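Local coordinates for uncharacterized protein (Actinomyces odontolyticus, PDB 4MJG), which is of unknown function and belongs to the DUF4853 family, with a fold built on a large antiparallel sheet and several helices, at residues V16-Y21 against G147-P152. Residues are numbered along the deposited sequence; the frame is centred on the assembly and turned at random.
Sequences VSIEEY and GQFVLP
The ring of Phe149 touches Ile18 and Glu19 in the first turn of helix 18-24. The contact joins an N-capped helix start to the loop between strand 127-133 and helix 154-157, beside the antiparallel sheet of this DUF4853 protein. The two segments share no hydrogen bond, and Phe149 gives the larger part of the buried surface.

Ile18 meets the ring with its CG2 branch. CG2 of Ile18 lies 3.6 Å from both CE1 and CZ of Phe149 and approaches obliquely. With CG1 of Ile18 anti to the backbone N (chi1 -178°), CG2 stands between the backbone N and the carbonyl carbon, and it is this branch that meets the ring. Ile18 also packs on Tyr63 and Val65 of strand 62-73.

Glu19 crosses the Phe149 side chain at about a right angle. Its methylene does the closest touching, with CG of Glu19 3.7 Å from CD1 of Phe149. The chain bends at chi2, and CD of Glu19 stays 3.9 Å from CE1 of Phe149. The carboxylate plane is turned 65° from the ring plane. OE1 of Glu19 is hydrogen-bonded to Thr139 OG1. An alanine in place of Glu19 would probably leave Thr139 OG1 without this partner and open a gap beside CD1 and CE1 of Phe149.

Gln148 folds back over its own neighbour. CG of Gln148 lies 3.5 Å above the centre of one face of the Phe149 ring. Tyr63 makes an edge-to-face ring contact with Phe149, and Ile22 packs on it from the next helix turn.

Ser17 is the N-cap of this helix. OG of Ser17 accepts a bond from Glu20 N at 3.2 Å, with an N-H...O angle of 160°.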
ATOM      1  N   VAL A  16      -2.300  -6.605 -16.624  1.00 67.71           N
ATOM      2  CA  VAL A  16      -2.504  -5.258 -17.166  1.00 65.95           C
ATOM      3  C   VAL A  16      -1.192  -4.483 -17.136  1.00 65.05           C
ATOM      4  O   VAL A  16      -0.278  -4.827 -16.384  1.00 65.54           O
ATOM      5  CB  VAL A  16      -3.582  -4.450 -16.398  1.00 68.23           C
ATOM      6  CG1 VAL A  16      -4.937  -5.139 -16.480  1.00 68.57           C
ATOM      7  CG2 VAL A  16      -3.185  -4.207 -14.944  1.00 73.06           C
ATOM      8  N   SER A  17      -1.106  -3.434 -17.944  1.00 63.80           N
ATOM      9  CA  SER A  17       0.112  -2.636 -18.027  1.00 58.23           C
ATOM     10  C   SER A  17       0.298  -1.809 -16.762  1.00 55.57           C
ATOM     11  O   SER A  17      -0.667  -1.494 -16.062  1.00 58.40           O
ATOM     12  CB  SER A  17       0.082  -1.709 -19.243  1.00 56.87           C
ATOM     13  OG  SER A  17      -0.765  -0.599 -19.009  1.00 60.70           O
ATOM     14  N   ILE A  18       1.549  -1.463 -16.482  1.00 53.81           N
ATOM     15  CA  ILE A  18       1.893  -0.597 -15.355  1.00 55.64           C
ATOM     16  C   ILE A  18       1.015   0.657 -15.298  1.00 57.49           C
ATOM     17  O   ILE A  18       0.559   1.050 -14.224  1.00 64.68           O
ATOM     18  CB  ILE A  18       3.396  -0.205 -15.387  1.00 58.08           C
ATOM     19  CG1 ILE A  18       3.773   0.664 -14.180  1.00 55.43           C
ATOM     20  CG2 ILE A  18       3.765   0.504 -16.687  1.00 61.89           C
ATOM     21  CD1 ILE A  18       3.636  -0.037 -12.845  1.00 55.78           C
ATOM     22  N   GLU A  19       0.763   1.261 -16.456  1.00 61.58           N
ATOM     23  CA  GLU A  19      -0.028   2.487 -16.534  1.00 64.70           C
ATOM     24  C   GLU A  19      -1.496   2.238 -16.194  1.00 64.56           C
ATOM     25  O   GLU A  19      -2.131   3.066 -15.538  1.00 64.75           O
ATOM     26  CB  GLU A  19       0.092   3.101 -17.929  1.00 72.40           C
ATOM     27  CG  GLU A  19       1.498   3.579 -18.272  1.00 79.55           C
ATOM     28  CD  GLU A  19       1.940   3.153 -19.661  1.00 93.85           C
ATOM     29  OE1 GLU A  19       2.066   1.926 -19.900  1.00 87.71           O
ATOM     30  OE2 GLU A  19       2.166   4.046 -20.509  1.00 88.96           O
ATOM     31  N   GLU A  20      -2.027   1.103 -16.647  1.00 63.93           N
ATOM     32  CA  GLU A  20      -3.399   0.706 -16.334  1.00 67.84           C
ATOM     33  C   GLU A  20      -3.540   0.427 -14.846  1.00 64.93           C
ATOM     34  O   GLU A  20      -4.570   0.740 -14.240  1.00 72.42           O
ATOM     35  CB  GLU A  20      -3.783  -0.544 -17.138  1.00 71.70           C
ATOM     36  CG  GLU A  20      -5.189  -1.090 -16.888  1.00 74.57           C
ATOM     37  CD  GLU A  20      -6.290  -0.271 -17.539  1.00 71.59           C
ATOM     38  OE1 GLU A  20      -6.003   0.793 -18.124  1.00 65.07           O
ATOM     39  OE2 GLU A  20      -7.462  -0.700 -17.459  1.00 78.48           O
ATOM     40  N   TYR A  21      -2.499  -0.163 -14.266  1.00 59.16           N
ATOM     41  CA  TYR A  21      -2.497  -0.513 -12.851  1.00 64.50           C
ATOM     42  C   TYR A  21      -2.462   0.737 -11.982  1.00 61.24           C
ATOM     43  O   TYR A  21      -3.225   0.863 -11.016  1.00 71.08           O
ATOM     44  CB  TYR A  21      -1.297  -1.391 -12.536  1.00 62.62           C
ATOM     45  CG  TYR A  21      -1.376  -2.116 -11.215  1.00 64.94           C
ATOM     46  CD1 TYR A  21      -0.888  -1.541 -10.047  1.00 64.26           C
ATOM     47  CD2 TYR A  21      -1.907  -3.396 -11.141  1.00 70.20           C
ATOM     48  CE1 TYR A  21      -0.941  -2.219  -8.837  1.00 71.02           C
ATOM     49  CE2 TYR A  21      -1.964  -4.084  -9.939  1.00 69.28           C
ATOM     50  CZ  TYR A  21      -1.484  -3.495  -8.790  1.00 68.64           C
ATOM     51  OH  TYR A  21      -1.540  -4.192  -7.606  1.00 74.38           O
ATOM     52  N   GLY A 147      10.867   6.680 -13.793  1.00 63.85           N
ATOM     53  CA  GLY A 147      10.334   8.010 -13.538  1.00 65.17           C
ATOM     54  C   GLY A 147       9.446   8.569 -14.637  1.00 67.33           C
ATOM     55  O   GLY A 147       8.876   9.650 -14.475  1.00 73.86           O
ATOM     56  N   GLN A 148       9.330   7.855 -15.759  1.00 65.91           N
ATOM     57  CA  GLN A 148       8.501   8.315 -16.878  1.00 64.81           C
ATOM     58  C   GLN A 148       7.006   8.329 -16.541  1.00 62.21           C
ATOM     59  O   GLN A 148       6.251   9.079 -17.146  1.00 66.89           O
ATOM     60  CB  GLN A 148       8.755   7.470 -18.142  1.00 61.69           C
ATOM     61  CG  GLN A 148       8.177   6.061 -18.106  1.00 64.64           C
ATOM     62  CD  GLN A 148       8.603   5.210 -19.298  1.00 67.21           C
ATOM     63  OE1 GLN A 148       8.137   5.420 -20.418  1.00 72.25           O
ATOM     64  NE2 GLN A 148       9.479   4.237 -19.059  1.00 64.85           N
ATOM     65  N   PHE A 149       6.588   7.512 -15.575  1.00 60.36           N
ATOM     66  CA  PHE A 149       5.162   7.305 -15.296  1.00 56.56           C
ATOM     67  C   PHE A 149       4.612   8.268 -14.263  1.00 55.01           C
ATOM     68  O   PHE A 149       5.135   8.353 -13.159  1.00 54.52           O
ATOM     69  CB  PHE A 149       4.928   5.889 -14.790  1.00 57.35           C
ATOM     70  CG  PHE A 149       5.451   4.829 -15.706  1.00 64.11           C
ATOM     71  CD1 PHE A 149       4.794   4.536 -16.892  1.00 63.56           C
ATOM     72  CD2 PHE A 149       6.600   4.124 -15.385  1.00 63.24           C
ATOM     73  CE1 PHE A 149       5.273   3.558 -17.738  1.00 65.52           C
ATOM     74  CE2 PHE A 149       7.085   3.145 -16.227  1.00 64.04           C
ATOM     75  CZ  PHE A 149       6.420   2.860 -17.405  1.00 67.11           C
ATOM     76  N   VAL A 150       3.548   8.981 -14.624  1.00 60.20           N
ATOM     77  CA  VAL A 150       2.853   9.849 -13.677  1.00 62.63           C
ATOM     78  C   VAL A 150       2.182   8.990 -12.622  1.00 59.22           C
ATOM     79  O   VAL A 150       1.694   7.905 -12.924  1.00 56.75           O
ATOM     80  CB  VAL A 150       1.780  10.745 -14.347  1.00 67.44           C
ATOM     81  CG1 VAL A 150       2.423  11.658 -15.378  1.00 71.51           C
ATOM     82  CG2 VAL A 150       0.661   9.916 -14.975  1.00 70.64           C
ATOM     83  N   LEU A 151       2.153   9.494 -11.393  1.00 60.41           N
ATOM     84  CA  LEU A 151       1.536   8.795 -10.272  1.00 56.15           C
ATOM     85  C   LEU A 151       0.391   9.624  -9.709  1.00 54.40           C
ATOM     86  O   LEU A 151       0.398  10.846  -9.815  1.00 58.51           O
ATOM     87  CB  LEU A 151       2.579   8.545  -9.190  1.00 55.11           C
ATOM     88  CG  LEU A 151       3.648   7.520  -9.575  1.00 52.14           C
ATOM     89  CD1 LEU A 151       4.906   7.706  -8.748  1.00 52.77           C
ATOM     90  CD2 LEU A 151       3.100   6.111  -9.433  1.00 56.91           C
ATOM     91  N   PRO A 152      -0.605   8.961  -9.108  1.00 57.75           N
ATOM     92  CA  PRO A 152      -1.789   9.696  -8.696  1.00 59.16           C
ATOM     93  C   PRO A 152      -1.511  10.579  -7.498  1.00 63.05           C
ATOM     94  O   PRO A 152      -0.730  10.205  -6.623  1.00 62.56           O
ATOM     95  CB  PRO A 152      -2.776   8.588  -8.324  1.00 59.39           C
ATOM     96  CG  PRO A 152      -1.919   7.464  -7.875  1.00 58.18           C
ATOM     97  CD  PRO A 152      -0.634   7.558  -8.649  1.00 55.91           C
TER